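Local coordinates for bifunctional protein PutA (PDB 5UR2), which probably carries out both oxidation steps from L-proline to L-glutamate, by a flavin-dependent proline dehydrogenase and an NAD-dependent L-glutamate gamma-semialdehyde dehydrogenase, at residues B[327-338]-B[352-363]. Numbering follows the deposited sequence.
With P5F (N-propargylglycine-modified flavin adenine dinucleotide), chain F.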
loop_
_atom_site.group_PDB
_atom_site.type_symbol
_atom_site.label_atom_id
_atom_site.label_comp_id
_atom_site.label_asym_id
_atom_site.label_seq_id
_atom_site.Cartn_x
_atom_site.Cartn_y
_atom_site.Cartn_z
ATOM N N LYS B 327 -12.252 7.952 37.685
ATOM C CA LYS B 327 -13.325 8.727 38.304
ATOM C C LYS B 327 -13.115 8.879 39.814
ATOM O O LYS B 327 -13.527 9.887 40.400
ATOM C CB LYS B 327 -14.684 8.090 37.996
ATOM C CG LYS B 327 -15.867 9.035 38.287
ATOM C CD LYS B 327 -16.571 8.657 39.613
ATOM C CE LYS B 327 -17.706 9.636 39.944
ATOM N NZ LYS B 327 -18.351 9.301 41.260
ATOM N N ALA B 328 -12.486 7.892 40.453
ATOM C CA ALA B 328 -12.161 8.008 41.868
ATOM C C ALA B 328 -11.179 9.148 42.141
ATOM O O ALA B 328 -11.205 9.724 43.237
ATOM C CB ALA B 328 -11.620 6.673 42.402
ATOM N N GLU B 329 -10.304 9.485 41.179
ATOM C CA GLU B 329 -9.456 10.672 41.344
ATOM C C GLU B 329 -10.296 11.933 41.490
ATOM O O GLU B 329 -9.983 12.797 42.313
ATOM C CB GLU B 329 -8.499 10.863 40.165
ATOM C CG GLU B 329 -7.299 9.957 40.125
ATOM C CD GLU B 329 -6.379 10.267 38.947
ATOM O OE1 GLU B 329 -6.824 10.178 37.777
ATOM O OE2 GLU B 329 -5.212 10.631 39.202
ATOM N N SER B 330 -11.360 12.070 40.688
ATOM C CA SER B 330 -12.216 13.251 40.806
ATOM C C SER B 330 -12.908 13.305 42.166
ATOM O O SER B 330 -12.911 14.349 42.832
ATOM C CB SER B 330 -13.245 13.270 39.681
ATOM O OG SER B 330 -12.611 13.438 38.436
ATOM N N ASP B 331 -13.483 12.181 42.607
ATOM C CA ASP B 331 -14.121 12.141 43.918
ATOM C C ASP B 331 -13.117 12.491 45.014
ATOM O O ASP B 331 -13.377 13.352 45.863
ATOM C CB ASP B 331 -14.703 10.748 44.181
ATOM C CG ASP B 331 -15.900 10.404 43.277
ATOM O OD1 ASP B 331 -16.509 11.301 42.647
ATOM O OD2 ASP B 331 -16.241 9.204 43.220
ATOM N N ALA B 332 -11.930 11.875 44.968
ATOM C CA ALA B 332 -10.940 12.106 46.017
ATOM C C ALA B 332 -10.487 13.557 46.024
ATOM O O ALA B 332 -10.325 14.162 47.092
ATOM C CB ALA B 332 -9.737 11.173 45.842
ATOM N N ASN B 333 -10.275 14.128 44.837
ATOM C CA ASN B 333 -9.893 15.530 44.749
ATOM C C ASN B 333 -11.027 16.439 45.226
ATOM O O ASN B 333 -10.774 17.479 45.844
ATOM C CB ASN B 333 -9.501 15.864 43.307
ATOM C CG ASN B 333 -8.874 17.223 43.194
ATOM O OD1 ASN B 333 -7.773 17.446 43.712
ATOM N ND2 ASN B 333 -9.556 18.147 42.532
ATOM N N TYR B 334 -12.282 16.064 44.947
ATOM C CA TYR B 334 -13.414 16.835 45.459
ATOM C C TYR B 334 -13.352 16.915 46.977
ATOM O O TYR B 334 -13.460 18.001 47.563
ATOM C CB TYR B 334 -14.737 16.205 45.013
ATOM C CG TYR B 334 -15.962 17.066 45.269
ATOM C CD1 TYR B 334 -16.469 17.249 46.555
ATOM C CD2 TYR B 334 -16.627 17.674 44.208
ATOM C CE1 TYR B 334 -17.594 18.049 46.786
ATOM C CE2 TYR B 334 -17.740 18.457 44.415
ATOM C CZ TYR B 334 -18.227 18.646 45.705
ATOM O OH TYR B 334 -19.335 19.442 45.881
ATOM N N GLU B 335 -13.162 15.769 47.631
ATOM C CA GLU B 335 -13.142 15.768 49.088
ATOM C C GLU B 335 -11.952 16.560 49.622
ATOM O O GLU B 335 -12.084 17.299 50.604
ATOM C CB GLU B 335 -13.174 14.324 49.606
ATOM C CG GLU B 335 -14.517 13.648 49.314
ATOM C CD GLU B 335 -14.685 12.235 49.884
ATOM O OE1 GLU B 335 -13.937 11.824 50.790
ATOM O OE2 GLU B 335 -15.599 11.532 49.409
ATOM N N LEU B 336 -10.799 16.460 48.962
ATOM C CA LEU B 336 -9.635 17.244 49.371
ATOM C C LEU B 336 -9.920 18.743 49.254
ATOM O O LEU B 336 -9.619 19.519 50.167
ATOM C CB LEU B 336 -8.422 16.838 48.519
ATOM C CG LEU B 336 -7.124 17.625 48.713
ATOM C CD1 LEU B 336 -6.451 17.193 50.041
ATOM C CD2 LEU B 336 -6.166 17.466 47.544
ATOM N N CYS B 337 -10.495 19.168 48.119
ATOM C CA CYS B 337 -10.868 20.569 47.954
ATOM C C CYS B 337 -11.902 21.002 48.989
ATOM O O CYS B 337 -11.802 22.098 49.564
ATOM C CB CYS B 337 -11.405 20.808 46.541
ATOM S SG CYS B 337 -10.129 20.716 45.263
ATOM N N ALA B 338 -12.911 20.158 49.228
ATOM C CA ALA B 338 -13.960 20.501 50.180
ATOM C C ALA B 338 -13.384 20.718 51.579
ATOM O O ALA B 338 -13.714 21.697 52.253
ATOM C CB ALA B 338 -15.043 19.420 50.174
ATOM N N PHE B 352 -21.623 22.907 48.089
ATOM C CA PHE B 352 -21.283 21.572 47.599
ATOM C C PHE B 352 -22.350 21.096 46.621
ATOM O O PHE B 352 -23.472 20.770 47.019
ATOM C CB PHE B 352 -21.109 20.598 48.764
ATOM C CG PHE B 352 -19.960 20.951 49.649
ATOM C CD1 PHE B 352 -18.707 21.163 49.105
ATOM C CD2 PHE B 352 -20.134 21.115 51.009
ATOM C CE1 PHE B 352 -17.642 21.516 49.899
ATOM C CE2 PHE B 352 -19.063 21.465 51.823
ATOM C CZ PHE B 352 -17.816 21.666 51.268
ATOM N N ALA B 353 -21.998 21.074 45.338
ATOM C CA ALA B 353 -22.909 20.652 44.283
ATOM C C ALA B 353 -22.597 19.204 43.939
ATOM O O ALA B 353 -21.548 18.920 43.359
ATOM C CB ALA B 353 -22.763 21.548 43.056
ATOM N N SER B 354 -23.484 18.288 44.323
ATOM C CA SER B 354 -23.278 16.874 44.036
ATOM C C SER B 354 -24.537 16.098 44.388
ATOM O O SER B 354 -25.207 16.411 45.375
ATOM C CB SER B 354 -22.098 16.293 44.820
ATOM O OG SER B 354 -21.932 14.922 44.498
ATOM N N HIS B 355 -24.823 15.054 43.603
ATOM C CA HIS B 355 -25.892 14.107 43.913
ATOM C C HIS B 355 -25.376 12.811 44.547
ATOM O O HIS B 355 -26.162 11.882 44.772
ATOM C CB HIS B 355 -26.701 13.781 42.656
ATOM C CG HIS B 355 -27.106 14.985 41.866
ATOM N ND1 HIS B 355 -26.319 15.524 40.870
ATOM C CD2 HIS B 355 -28.198 15.782 41.953
ATOM C CE1 HIS B 355 -26.921 16.584 40.361
ATOM N NE2 HIS B 355 -28.062 16.765 41.003
ATOM N N ASN B 356 -24.088 12.744 44.849
ATOM C CA ASN B 356 -23.418 11.534 45.312
ATOM C C ASN B 356 -23.476 11.482 46.836
ATOM O O ASN B 356 -22.953 12.382 47.503
ATOM C CB ASN B 356 -21.981 11.566 44.780
ATOM C CG ASN B 356 -21.135 10.372 45.188
ATOM O OD1 ASN B 356 -21.242 9.859 46.291
ATOM N ND2 ASN B 356 -20.256 9.944 44.283
ATOM N N VAL B 357 -24.112 10.434 47.388
ATOM C CA VAL B 357 -24.310 10.352 48.839
ATOM C C VAL B 357 -22.972 10.237 49.572
ATOM O O VAL B 357 -22.806 10.807 50.653
ATOM C CB VAL B 357 -25.261 9.192 49.201
ATOM C CG1 VAL B 357 -25.256 8.930 50.708
ATOM C CG2 VAL B 357 -26.679 9.524 48.773
ATOM N N ARG B 358 -21.998 9.510 48.999
ATOM C CA ARG B 358 -20.655 9.470 49.585
ATOM C C ARG B 358 -20.062 10.871 49.714
ATOM O O ARG B 358 -19.649 11.287 50.808
ATOM C CB ARG B 358 -19.733 8.572 48.754
ATOM C CG ARG B 358 -18.231 8.844 48.953
ATOM C CD ARG B 358 -17.731 8.427 50.338
ATOM N NE ARG B 358 -16.467 9.089 50.687
ATOM C CZ ARG B 358 -15.640 8.677 51.651
ATOM N NH1 ARG B 358 -15.935 7.598 52.362
ATOM N NH2 ARG B 358 -14.518 9.343 51.910
ATOM N N THR B 359 -20.033 11.617 48.601
ATOM C CA THR B 359 -19.517 12.986 48.595
ATOM C C THR B 359 -20.230 13.857 49.622
ATOM O O THR B 359 -19.592 14.578 50.402
ATOM C CB THR B 359 -19.680 13.591 47.198
ATOM O OG1 THR B 359 -19.066 12.729 46.226
ATOM C CG2 THR B 359 -19.041 15.003 47.128
ATOM N N LEU B 360 -21.563 13.825 49.616
ATOM C CA LEU B 360 -22.325 14.632 50.563
ATOM C C LEU B 360 -22.004 14.254 52.010
ATOM O O LEU B 360 -21.846 15.134 52.865
ATOM C CB LEU B 360 -23.824 14.481 50.285
ATOM C CG LEU B 360 -24.303 14.934 48.897
ATOM C CD1 LEU B 360 -25.743 14.502 48.629
ATOM C CD2 LEU B 360 -24.188 16.430 48.784
ATOM N N ALA B 361 -21.926 12.953 52.307
ATOM C CA ALA B 361 -21.668 12.509 53.678
ATOM C C ALA B 361 -20.268 12.902 54.140
ATOM O O ALA B 361 -20.072 13.254 55.308
ATOM C CB ALA B 361 -21.857 10.994 53.796
ATOM N N ALA B 362 -19.281 12.828 53.249
ATOM C CA ALA B 362 -17.933 13.268 53.604
ATOM C C ALA B 362 -17.919 14.756 53.944
ATOM O O ALA B 362 -17.354 15.169 54.962
ATOM C CB ALA B 362 -16.966 12.965 52.458
ATOM N N CYS B 363 -18.573 15.576 53.121
ATOM C CA CYS B 363 -18.638 16.998 53.420
ATOM C C CYS B 363 -19.271 17.245 54.789
ATOM O O CYS B 363 -18.774 18.063 55.572
ATOM C CB CYS B 363 -19.412 17.724 52.329
ATOM S SG CYS B 363 -18.561 17.796 50.729
HETATM P PA P5F F . -20.888 11.636 40.460
HETATM O O1A P5F F . -20.416 11.294 41.914
HETATM O O2A P5F F . -21.446 10.562 39.666
HETATM O O5B P5F F . -19.806 12.126 39.537
HETATM C C5B P5F F . -19.880 12.151 38.117
HETATM C C4B P5F F . -18.740 13.034 37.588
HETATM O O4B P5F F . -17.470 12.436 37.687
HETATM C C3B P5F F . -18.828 13.466 36.153
HETATM O O3B P5F F . -19.723 14.493 35.960
HETATM C C2B P5F F . -17.438 13.866 35.855
HETATM O O2B P5F F . -17.221 15.150 36.331
HETATM C C1B P5F F . -16.639 12.906 36.662
HETATM N N9A P5F F . -16.160 11.765 35.925
HETATM C C8A P5F F . -16.904 10.830 35.218
HETATM N N7A P5F F . -16.067 9.921 34.703
HETATM C C5A P5F F . -14.752 10.219 35.064
HETATM C C6A P5F F . -13.504 9.657 34.808
HETATM N N6A P5F F . -13.385 8.466 34.014
HETATM N N1A P5F F . -12.385 10.222 35.302
HETATM C C2A P5F F . -12.445 11.339 36.058
HETATM N N3A P5F F . -13.650 11.929 36.302
HETATM C C4A P5F F . -14.795 11.410 35.841
HETATM N N1 P5F F . -20.333 21.410 35.916
HETATM C C2 P5F F . -19.358 22.312 35.352
HETATM O O2 P5F F . -18.251 21.771 34.736
HETATM N N3 P5F F . -19.527 23.732 35.438
HETATM C C4 P5F F . -20.652 24.318 36.068
HETATM O O4 P5F F . -20.753 25.714 36.116
HETATM C C4X P5F F . -21.687 23.368 36.656
HETATM N N5 P5F F . -22.949 23.856 37.208
HETATM C C5X P5F F . -23.653 22.936 38.123
HETATM C C6 P5F F . -24.600 23.480 39.143
HETATM C C7 P5F F . -25.210 22.607 40.079
HETATM C C7M P5F F . -26.166 23.172 41.107
HETATM C C8 P5F F . -24.925 21.208 40.056
HETATM C C8M P5F F . -25.551 20.252 41.038
HETATM C C9 P5F F . -24.027 20.685 39.096
HETATM C C9A P5F F . -23.384 21.596 38.106
HETATM N N10 P5F F . -22.438 21.054 37.128
HETATM C C10 P5F F . -21.499 21.981 36.561
HETATM C "C1'" P5F F . -22.300 19.601 36.860
HETATM C "C2'" P5F F . -21.393 18.902 37.874
HETATM O "O2'" P5F F . -20.102 19.339 37.681
HETATM C "C3'" P5F F . -21.423 17.373 37.818
HETATM O "O3'" P5F F . -20.968 16.972 36.580
HETATM C "C4'" P5F F . -22.792 16.745 38.032
HETATM O "O4'" P5F F . -23.515 17.607 38.843
HETATM C "C5'" P5F F . -22.782 15.292 38.544
HETATM O "O5'" P5F F . -21.787 15.034 39.515
HETATM P P P5F F . -21.986 14.131 40.848
HETATM O O1P P5F F . -21.102 14.472 42.108
HETATM O O2P P5F F . -23.551 14.208 41.005
HETATM O O3P P5F F . -21.998 12.603 40.247
HETATM C C21 P5F F . -23.899 24.676 34.912
HETATM C C22 P5F F . -23.440 24.353 36.141
HETATM C C23 P5F F . -23.158 25.686 34.019
HETATM O O HOH W 1 -17.581 8.661 45.742
HETATM O O HOH W 2 -16.888 11.326 46.781
#
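The Y334 ring carries the methyl of T359 over one face, CG2 lying 3.4 Å from CE1, while C363 SG sits at its edge, 86° off the ring normal. That sulfur also lies over the centre of the F352 ring, 3.5 Å above its plane, and so bridges the two aromatics. Y334 OH comes to the edge of the F352 ring and is hydrogen-bonded to the backbone O of L301 on strand 298-302. A338 CB meets F352 CE1 obliquely at 3.4 Å. A further pair of flat groups is E335 with R358: the planes are 15° apart, and the guanidinium grips side-on, NE to OE2 (2.9 Å) and NH2 to OE1 (2.8 Å), each oxygen using its syn lone pair. R358 can turn this edge to the carboxylate because its chain bends at chi2. Strand 349-353 and the two helices flanking it, 327-343 and 357-369, belong to the eight-stranded proline dehydrogenase barrel; the helix segments run nearly parallel, 21° apart. Toward the cofactor, K327 NZ and N356 ND2 converge on phosphate oxygen O1A of the modified flavin, N356 ND2 at 2.7 Å. N356 also N-caps helix 357-369, OD1 accepting from T359 N. D331 OD2 accepts from K327 NZ through its syn lone pair, and D331 OD1 has a second ion pair to K303. S354 OG, which accepts from N356 N in an ST turn, donates to O1P, and H355 N and ND1 both donate to O2P.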